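PDB 4PE6: putative ABC transporter from Thermobispora bispora, which probably serves as the solute-binding protein of an ABC importer, likely for carbohydrates, and holds a trihydroxybutanoic acid in this crystal. Local coordinates for residues A[23-28]-A[58-63]; A[94-99]-A[114-119]; A[147-152]-A[178-183]; A[195-200]-A[220-225]. All coordinates share one frame; numbering follows the deposited sequence.

Contact 1: A[23-28]-A[58-63]; sequences LSNGFI and VVNAPG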
# COMPACT_ATOMS: atom_id res chain seq x y z
N LEU A 23 1.53 -6.89 15.63
CA LEU A 23 1.59 -6.61 14.19
C LEU A 23 2.97 -6.97 13.65
O LEU A 23 4.01 -6.46 14.14
CB LEU A 23 1.24 -5.16 13.88
CG LEU A 23 1.06 -4.78 12.40
CD1 LEU A 23 0.19 -3.53 12.28
CD2 LEU A 23 2.38 -4.56 11.68
N SER A 24 2.99 -7.83 12.64
CA SER A 24 4.23 -8.22 11.98
C SER A 24 4.20 -7.68 10.55
O SER A 24 3.29 -7.99 9.77
CB SER A 24 4.38 -9.74 11.94
OG SER A 24 5.40 -10.13 11.06
N ASN A 25 5.18 -6.85 10.23
CA ASN A 25 5.25 -6.19 8.93
C ASN A 25 6.45 -6.64 8.14
O ASN A 25 7.60 -6.51 8.62
CB ASN A 25 5.28 -4.69 9.14
CG ASN A 25 5.55 -3.92 7.86
OD1 ASN A 25 5.04 -4.27 6.80
ND2 ASN A 25 6.34 -2.88 7.95
N GLY A 26 6.20 -7.14 6.93
CA GLY A 26 7.23 -7.72 6.07
C GLY A 26 8.20 -6.75 5.39
O GLY A 26 9.23 -7.18 4.93
N PHE A 27 7.90 -5.46 5.34
CA PHE A 27 8.77 -4.50 4.68
C PHE A 27 8.49 -3.13 5.22
O PHE A 27 7.34 -2.73 5.27
CB PHE A 27 8.57 -4.50 3.15
CG PHE A 27 9.47 -3.53 2.42
CD1 PHE A 27 10.86 -3.68 2.48
CD2 PHE A 27 8.96 -2.48 1.69
CE1 PHE A 27 11.70 -2.80 1.82
CE2 PHE A 27 9.80 -1.59 1.03
CZ PHE A 27 11.18 -1.75 1.10
N ILE A 28 9.54 -2.43 5.65
CA ILE A 28 9.39 -1.11 6.24
C ILE A 28 10.14 -0.01 5.46
O ILE A 28 10.05 1.18 5.80
CB ILE A 28 9.81 -1.13 7.74
CG1 ILE A 28 9.44 0.18 8.45
CG2 ILE A 28 11.30 -1.44 7.89
CD1 ILE A 28 7.98 0.57 8.30
N VAL A 58 4.61 -3.77 17.51
CA VAL A 58 4.98 -3.78 16.11
C VAL A 58 6.37 -4.37 15.88
O VAL A 58 7.35 -3.96 16.52
CB VAL A 58 4.96 -2.34 15.54
CG1 VAL A 58 5.54 -2.30 14.14
CG2 VAL A 58 3.53 -1.82 15.55
N VAL A 59 6.46 -5.31 14.96
CA VAL A 59 7.77 -5.79 14.56
C VAL A 59 7.92 -5.74 13.05
O VAL A 59 7.07 -6.26 12.33
CB VAL A 59 8.02 -7.20 15.09
CG1 VAL A 59 9.39 -7.68 14.64
CG2 VAL A 59 7.95 -7.21 16.63
N ASN A 60 8.98 -5.08 12.60
CA ASN A 60 9.28 -4.95 11.16
C ASN A 60 10.43 -5.86 10.77
O ASN A 60 11.48 -5.86 11.42
CB ASN A 60 9.68 -3.52 10.79
CG ASN A 60 8.58 -2.50 11.07
OD1 ASN A 60 7.46 -2.60 10.55
ND2 ASN A 60 8.92 -1.48 11.87
N ALA A 61 10.25 -6.61 9.69
CA ALA A 61 11.36 -7.37 9.10
C ALA A 61 12.26 -6.41 8.28
O ALA A 61 11.76 -5.68 7.44
CB ALA A 61 10.82 -8.50 8.23
N PRO A 62 13.58 -6.38 8.54
CA PRO A 62 14.44 -5.49 7.76
C PRO A 62 14.78 -6.07 6.39
O PRO A 62 14.49 -7.22 6.11
CB PRO A 62 15.70 -5.36 8.62
CG PRO A 62 15.75 -6.64 9.38
CD PRO A 62 14.32 -7.00 9.65
N GLY A 63 15.39 -5.27 5.53
CA GLY A 63 15.86 -5.79 4.25
C GLY A 63 14.80 -5.71 3.18
O GLY A 63 13.72 -5.17 3.41
O HOH W 1 7.74 -9.00 11.68
O HOH W 2 12.04 -7.17 4.74
O HOH W 3 12.15 -3.86 5.54
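Val58 brings its CG2 within 4.4 Å of Leu23 CB, an apolar touch between registered neighbours on one face of the sheet. Val59 follows with both backbone groups engaged: its N donates to Leu23 O at 2.8 Å, and its O accepts from Asn25 N. A water takes the proton of Ser24 OG and donates to Val59 O, and Gln70 of helix 67-78 gives Ser24 OG a second partner. At Asn60 the side chains take over. Its OD1 receives Asn25 ND2 at 2.8 Å, nearly in the amide plane of Asn25, although the two amide planes stand 86° apart. Asn25 reaches this position with CG anti to the backbone N (chi1 172°). The same ND2 also meets Phe27 O from above the carbonyl plane, and Asn25 OD1 accepts from Arg33, a residue of the ligand pocket, so the amide is held at both ends. These two strands and helix 31-49 between them form a parallel beta-alpha-beta unit of the periplasmic binding protein fold, with the ligand lying beyond the C-terminal ends of the strands. Ile28 CB lies 3.8 Å from Asn60 CG, the two side chains crossing at a slant. Ala61 N then closes the ladder on Asn25 O at 2.9 Å. Beyond Pro62, Gly63 O approaches the edge of the Phe27 ring in its plane, 3.4 Å from CD1, and a water that accepts from Ile28 N also lies close to Ala61 O.

Contact 2: A[94-99]-A[114-119]; sequences ALQPVI and SAIDAP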
# COMPACT_ATOMS: atom_id res chain seq x y z
N ALA A 94 5.53 -18.13 1.96
CA ALA A 94 6.47 -18.54 3.01
C ALA A 94 5.93 -18.48 4.45
O ALA A 94 6.48 -19.13 5.35
CB ALA A 94 7.76 -17.71 2.89
N LEU A 95 4.86 -17.71 4.69
CA LEU A 95 4.31 -17.54 6.04
C LEU A 95 3.19 -18.52 6.40
O LEU A 95 2.71 -18.55 7.54
CB LEU A 95 3.79 -16.11 6.23
CG LEU A 95 4.83 -15.07 6.63
CD1 LEU A 95 5.73 -14.73 5.46
CD2 LEU A 95 4.10 -13.83 7.13
N GLN A 96 2.77 -19.33 5.44
CA GLN A 96 1.61 -20.19 5.64
C GLN A 96 1.77 -21.10 6.88
O GLN A 96 0.86 -21.18 7.69
CB GLN A 96 1.28 -21.01 4.38
CG GLN A 96 0.11 -20.49 3.55
CD GLN A 96 0.39 -19.18 2.83
OE1 GLN A 96 0.90 -18.24 3.40
NE2 GLN A 96 0.02 -19.12 1.57
N PRO A 97 2.92 -21.77 7.02
CA PRO A 97 3.06 -22.66 8.19
C PRO A 97 2.99 -21.90 9.53
O PRO A 97 2.31 -22.34 10.44
CB PRO A 97 4.43 -23.31 7.98
CG PRO A 97 4.58 -23.34 6.48
CD PRO A 97 3.97 -22.04 6.02
N VAL A 98 3.65 -20.75 9.64
CA VAL A 98 3.64 -20.05 10.91
C VAL A 98 2.28 -19.43 11.17
O VAL A 98 1.88 -19.30 12.33
CB VAL A 98 4.78 -19.03 11.06
CG1 VAL A 98 4.52 -17.76 10.27
CG2 VAL A 98 5.00 -18.70 12.54
N ILE A 99 1.56 -19.08 10.11
CA ILE A 99 0.19 -18.58 10.26
C ILE A 99 -0.66 -19.69 10.85
O ILE A 99 -1.42 -19.47 11.79
CB ILE A 99 -0.37 -18.00 8.95
CG1 ILE A 99 0.29 -16.64 8.66
CG2 ILE A 99 -1.88 -17.85 9.01
CD1 ILE A 99 -0.01 -16.07 7.28
N SER A 114 -2.76 -7.56 1.61
CA SER A 114 -2.36 -8.72 0.82
C SER A 114 -3.51 -9.72 0.84
O SER A 114 -4.36 -9.70 1.74
CB SER A 114 -1.13 -9.40 1.39
OG SER A 114 0.06 -8.76 0.94
N ALA A 115 -3.50 -10.60 -0.15
CA ALA A 115 -4.40 -11.74 -0.22
C ALA A 115 -3.54 -12.99 -0.40
O ALA A 115 -2.82 -13.10 -1.39
CB ALA A 115 -5.31 -11.60 -1.41
N ILE A 116 -3.60 -13.91 0.54
CA ILE A 116 -2.84 -15.15 0.42
C ILE A 116 -3.72 -16.31 0.81
O ILE A 116 -4.74 -16.13 1.46
CB ILE A 116 -1.56 -15.16 1.30
CG1 ILE A 116 -1.90 -15.09 2.79
CG2 ILE A 116 -0.66 -14.00 0.92
CD1 ILE A 116 -0.68 -14.91 3.68
N ASP A 117 -3.29 -17.50 0.42
CA ASP A 117 -4.03 -18.71 0.67
C ASP A 117 -3.64 -19.28 2.04
O ASP A 117 -2.94 -20.27 2.13
CB ASP A 117 -3.73 -19.69 -0.47
CG ASP A 117 -4.47 -20.98 -0.32
OD1 ASP A 117 -5.27 -21.10 0.64
OD2 ASP A 117 -4.24 -21.88 -1.15
N ALA A 118 -4.07 -18.61 3.10
CA ALA A 118 -3.84 -19.06 4.47
C ALA A 118 -5.21 -19.25 5.08
O ALA A 118 -5.80 -18.29 5.58
CB ALA A 118 -3.02 -18.04 5.23
N PRO A 119 -5.74 -20.49 5.01
CA PRO A 119 -7.15 -20.77 5.30
C PRO A 119 -7.66 -20.32 6.65
O PRO A 119 -8.82 -19.97 6.76
CB PRO A 119 -7.23 -22.31 5.20
CG PRO A 119 -6.12 -22.70 4.30
CD PRO A 119 -5.03 -21.69 4.54
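Gln96 lays its side chain along the backbone of Asp117, with CG 3.4 Å and NE2 3.2 Å from Asp117 O. A bend at chi2 (70°) sets the amide beside that carbonyl, and its OE1 lies 3.7 Å from Ile116 CD1. The two side chains run past each other in opposite directions. NE2 is hydrogen-bonded to Pro92 O, just ahead of the helix, which ties the amide to its own end of the contact. Asp117 is the centre of an inverse gamma turn; Ile116 and Ala118, flanking it, both point toward helix 96-104. In this periplasmic binding protein fold that helix leads into strand 108-112, and residues 114-119 belong to the helix-free connection from there to strand 122-126. Ile99, one turn further along the helix, supplies the apolar part. Its CD1 meets Ile116 CD1 tip to tip at 3.8 Å, while its CG2 branch, anti to the backbone N, touches Ala118 CB at 4.0 Å. Val111 of strand 108-112 lies against both isoleucines, and Cys120, disulfide-bonded to Cys103 of the helix, also packs on Ile99.

Contact 3: A[147-152]-A[178-183]; sequences GNVIVV and VKTVAT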
# COMPACT_ATOMS: atom_id res chain seq x y z
N GLY A 147 4.70 6.13 -27.52
CA GLY A 147 5.90 6.69 -26.93
C GLY A 147 6.64 5.67 -26.12
O GLY A 147 6.41 4.46 -26.23
N ASN A 148 7.57 6.17 -25.30
CA ASN A 148 8.44 5.33 -24.52
C ASN A 148 8.11 5.44 -23.04
O ASN A 148 7.89 6.53 -22.52
CB ASN A 148 9.90 5.72 -24.76
CG ASN A 148 10.35 5.51 -26.19
OD1 ASN A 148 9.96 4.52 -26.84
ND2 ASN A 148 11.20 6.40 -26.68
N VAL A 149 8.05 4.30 -22.38
CA VAL A 149 7.78 4.27 -20.95
C VAL A 149 8.78 3.45 -20.15
O VAL A 149 9.39 2.48 -20.67
CB VAL A 149 6.37 3.75 -20.63
CG1 VAL A 149 5.33 4.64 -21.27
CG2 VAL A 149 6.22 2.31 -21.07
N ILE A 150 8.92 3.83 -18.87
CA ILE A 150 9.67 3.03 -17.92
C ILE A 150 8.67 2.44 -16.92
O ILE A 150 7.79 3.15 -16.44
CB ILE A 150 10.73 3.87 -17.19
CG1 ILE A 150 11.83 4.28 -18.17
CG2 ILE A 150 11.31 3.11 -15.99
CD1 ILE A 150 12.89 5.17 -17.56
N VAL A 151 8.81 1.16 -16.62
CA VAL A 151 8.04 0.53 -15.55
C VAL A 151 8.93 0.41 -14.33
O VAL A 151 10.01 -0.18 -14.40
CB VAL A 151 7.54 -0.88 -15.96
CG1 VAL A 151 6.70 -1.52 -14.85
CG2 VAL A 151 6.73 -0.80 -17.25
N VAL A 152 8.45 0.93 -13.21
CA VAL A 152 9.12 0.82 -11.93
C VAL A 152 8.27 -0.05 -11.04
O VAL A 152 7.18 0.34 -10.63
CB VAL A 152 9.31 2.18 -11.25
CG1 VAL A 152 10.03 1.99 -9.93
CG2 VAL A 152 10.04 3.18 -12.16
N VAL A 178 3.15 1.73 -27.63
CA VAL A 178 3.96 2.08 -26.47
C VAL A 178 5.06 1.04 -26.30
O VAL A 178 4.80 -0.15 -26.38
CB VAL A 178 3.09 2.21 -25.20
CG1 VAL A 178 3.94 2.38 -23.95
CG2 VAL A 178 2.16 3.41 -25.37
N LYS A 179 6.29 1.52 -26.08
CA LYS A 179 7.46 0.68 -25.93
C LYS A 179 7.99 0.86 -24.50
O LYS A 179 8.17 1.99 -24.03
CB LYS A 179 8.56 1.10 -26.91
CG LYS A 179 8.18 1.02 -28.39
CD LYS A 179 7.81 -0.40 -28.79
CE LYS A 179 7.69 -0.59 -30.30
NZ LYS A 179 6.33 -0.24 -30.82
N THR A 180 8.23 -0.27 -23.83
CA THR A 180 8.85 -0.24 -22.52
C THR A 180 10.35 -0.21 -22.76
O THR A 180 10.91 -1.16 -23.28
CB THR A 180 8.45 -1.45 -21.64
OG1 THR A 180 7.06 -1.41 -21.33
CG2 THR A 180 9.20 -1.43 -20.34
N VAL A 181 11.00 0.89 -22.41
CA VAL A 181 12.42 1.05 -22.68
C VAL A 181 13.29 0.62 -21.51
O VAL A 181 14.51 0.46 -21.67
CB VAL A 181 12.80 2.49 -23.13
CG1 VAL A 181 12.21 2.78 -24.51
CG2 VAL A 181 12.39 3.54 -22.10
N ALA A 182 12.68 0.45 -20.33
CA ALA A 182 13.35 -0.14 -19.18
C ALA A 182 12.35 -0.58 -18.11
O ALA A 182 11.28 0.03 -17.94
CB ALA A 182 14.35 0.85 -18.58
N THR A 183 12.67 -1.68 -17.44
CA THR A 183 11.99 -2.09 -16.23
C THR A 183 12.98 -2.14 -15.06
O THR A 183 14.05 -2.76 -15.14
CB THR A 183 11.31 -3.45 -16.41
OG1 THR A 183 10.54 -3.42 -17.62
CG2 THR A 183 10.40 -3.78 -15.22
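Val149 packs against Val178 near the start of two parallel strands. From its CB, which points to the same face as Val178 and Thr180, the two methyls diverge: CG1 lies 3.8 Å from Val178 CG1, and CG2 lies 3.7 Å from that same methyl. With chi1 at -60°, CG2 sits between the backbone N and the carbonyl carbon, where it also comes 3.6 Å from Lys179 O and 3.8 Å from Thr180 OG1. The two valines cross at about a right angle, with one methyl of Val178 facing both of Val149. Asn148, on the opposite face, meets Val181 CG1 3.7 Å from its OD1, while Asn148 ND2 is bonded to Thr206 O. Val149 is gripped along its backbone as well, its N donating to Lys179 O and its O accepting from Val181 N. The next bond, from Val151 N, goes to Ala182 O at 3.0 Å; the extra residue, Val181, has helix-like backbone angles, in keeping with a beta bulge. Helix 159-173 completes this beta-alpha-beta unit, laying Leu172 on Val151, Val178 and Thr180; helix 190-200 covers Ile150 and Ala182 from the other face, and strand 209-211 continues the sheet beside 147-153.

Contact 4: A[195-200]-A[220-225]; sequences KAVLGV and AQAFAT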
# COMPACT_ATOMS: atom_id res chain seq x y z
N LYS A 195 17.15 6.34 -7.77
CA LYS A 195 18.46 5.75 -8.07
C LYS A 195 18.38 4.80 -9.27
O LYS A 195 19.23 4.86 -10.16
CB LYS A 195 18.99 5.00 -6.85
CG LYS A 195 20.46 4.65 -6.96
CD LYS A 195 20.86 3.57 -5.95
CE LYS A 195 22.38 3.47 -5.86
NZ LYS A 195 22.95 4.28 -4.75
N ALA A 196 17.37 3.93 -9.29
CA ALA A 196 17.24 2.95 -10.37
C ALA A 196 16.94 3.62 -11.72
O ALA A 196 17.53 3.25 -12.74
CB ALA A 196 16.17 1.92 -10.04
N VAL A 197 16.04 4.59 -11.74
CA VAL A 197 15.74 5.31 -12.98
C VAL A 197 16.96 6.11 -13.47
O VAL A 197 17.28 6.10 -14.64
CB VAL A 197 14.51 6.24 -12.83
CG1 VAL A 197 14.36 7.20 -14.00
CG2 VAL A 197 13.24 5.41 -12.65
N LEU A 198 17.61 6.81 -12.55
CA LEU A 198 18.80 7.59 -12.89
C LEU A 198 19.83 6.71 -13.59
O LEU A 198 20.49 7.13 -14.55
CB LEU A 198 19.44 8.19 -11.62
CG LEU A 198 20.72 9.00 -11.83
CD1 LEU A 198 20.40 10.23 -12.66
CD2 LEU A 198 21.36 9.36 -10.49
N GLY A 199 19.93 5.48 -13.09
CA GLY A 199 20.82 4.47 -13.64
C GLY A 199 20.61 4.18 -15.11
O GLY A 199 21.59 3.97 -15.83
N VAL A 200 19.36 4.18 -15.57
CA VAL A 200 19.08 3.80 -16.96
C VAL A 200 18.89 4.96 -17.94
O VAL A 200 18.95 4.75 -19.15
CB VAL A 200 17.86 2.85 -17.08
CG1 VAL A 200 18.07 1.60 -16.24
CG2 VAL A 200 16.56 3.56 -16.72
N ALA A 220 10.82 11.95 -10.66
CA ALA A 220 11.00 13.32 -11.11
C ALA A 220 12.41 13.86 -10.79
O ALA A 220 13.05 14.44 -11.65
CB ALA A 220 9.91 14.21 -10.51
N GLN A 221 12.91 13.62 -9.58
CA GLN A 221 14.26 14.02 -9.21
C GLN A 221 15.31 13.40 -10.13
O GLN A 221 16.27 14.07 -10.48
CB GLN A 221 14.61 13.62 -7.77
CG GLN A 221 13.86 14.33 -6.65
CD GLN A 221 14.09 13.64 -5.30
OE1 GLN A 221 13.76 12.45 -5.12
NE2 GLN A 221 14.66 14.37 -4.35
N ALA A 222 15.14 12.14 -10.54
CA ALA A 222 16.10 11.55 -11.47
C ALA A 222 16.16 12.35 -12.77
O ALA A 222 17.24 12.66 -13.28
CB ALA A 222 15.78 10.10 -11.75
N PHE A 223 14.98 12.70 -13.30
CA PHE A 223 14.92 13.44 -14.57
C PHE A 223 15.53 14.85 -14.40
O PHE A 223 16.27 15.33 -15.27
CB PHE A 223 13.48 13.48 -15.12
CG PHE A 223 13.07 12.21 -15.84
CD1 PHE A 223 12.65 11.08 -15.13
CD2 PHE A 223 13.12 12.13 -17.22
CE1 PHE A 223 12.32 9.92 -15.79
CE2 PHE A 223 12.80 10.97 -17.89
CZ PHE A 223 12.40 9.86 -17.17
N ALA A 224 15.25 15.49 -13.27
CA ALA A 224 15.86 16.79 -12.97
C ALA A 224 17.38 16.70 -12.90
O ALA A 224 18.08 17.58 -13.44
CB ALA A 224 15.31 17.36 -11.67
N THR A 225 17.91 15.63 -12.30
CA THR A 225 19.36 15.45 -12.18
C THR A 225 20.00 15.27 -13.56
O THR A 225 21.11 15.74 -13.79
CB THR A 225 19.74 14.26 -11.26
OG1 THR A 225 19.41 14.59 -9.92
CG2 THR A 225 21.24 13.98 -11.29
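Val197 holds CG1 anti to its backbone nitrogen (chi1 168°), and this brings the methyl to both Ala222 and Phe223 of the second helix. There it lies 3.9 Å from Ala222 CB and 3.8 Å from Phe223 CE1. Phe223 starts out directed away from helix 190-200, but with CG beside its own backbone N (chi1 -80°) its CE1 nevertheless reaches the valine. The two side chains cross at about a right angle, and the methyl comes to the ring obliquely. Ala222 is the point of closest backbone approach, with its CA 5.0 Å from Leu198 CA. Its CB projects toward the other helix and comes 3.8 Å from Leu198 N and 4.1 Å from Leu198 CB, so the small methyl meets the backbone as well as the side chain there. Leu198 CD1 lies near Ala222 O and 4.1 Å from Thr225 CG2. Thr225 turns that methyl to the leucine while its OG1 makes a weak hydrogen bond back to Gln221 O, one turn earlier.

No hydrogen bond joins the segments; the interface is apolar. Beneath it Val197 also rests on Val152 of strand 147-153, and Phe223 extends to Val207, Ile230 and Pro231 in the adjoining loops. The short segments run in roughly the same direction, their axes 8.4 Å apart and inclined by 36°, an arrangement characteristic of neighbouring helices on one face of the parallel sheet in a Rossmann-like lobe of a periplasmic binding protein.

In the fold
The four contacts follow one another along the chain without interleaving. Contacts 1 and 2, with centres about 16 Å apart, lie on one side of the bound trihydroxybutanoic acid; contacts 3 and 4, about 14 Å apart, lie on the other, consistent with the two lobes of a periplasmic binding protein. Contact 1 pairs the outermost strand 55-60 with 20-25, and contact 3 pairs the outermost strand 178-185 with 147-153, so each lobe has a parallel beta-alpha-beta unit at its edge, their centres about 31 Å apart. Contacts 3 and 4 touch directly, helix 190-200 following strand 178-185 in the chain and packing on the sheet. Contact 1 comes nearest the ligand, with Phe27 about 5 Å from it.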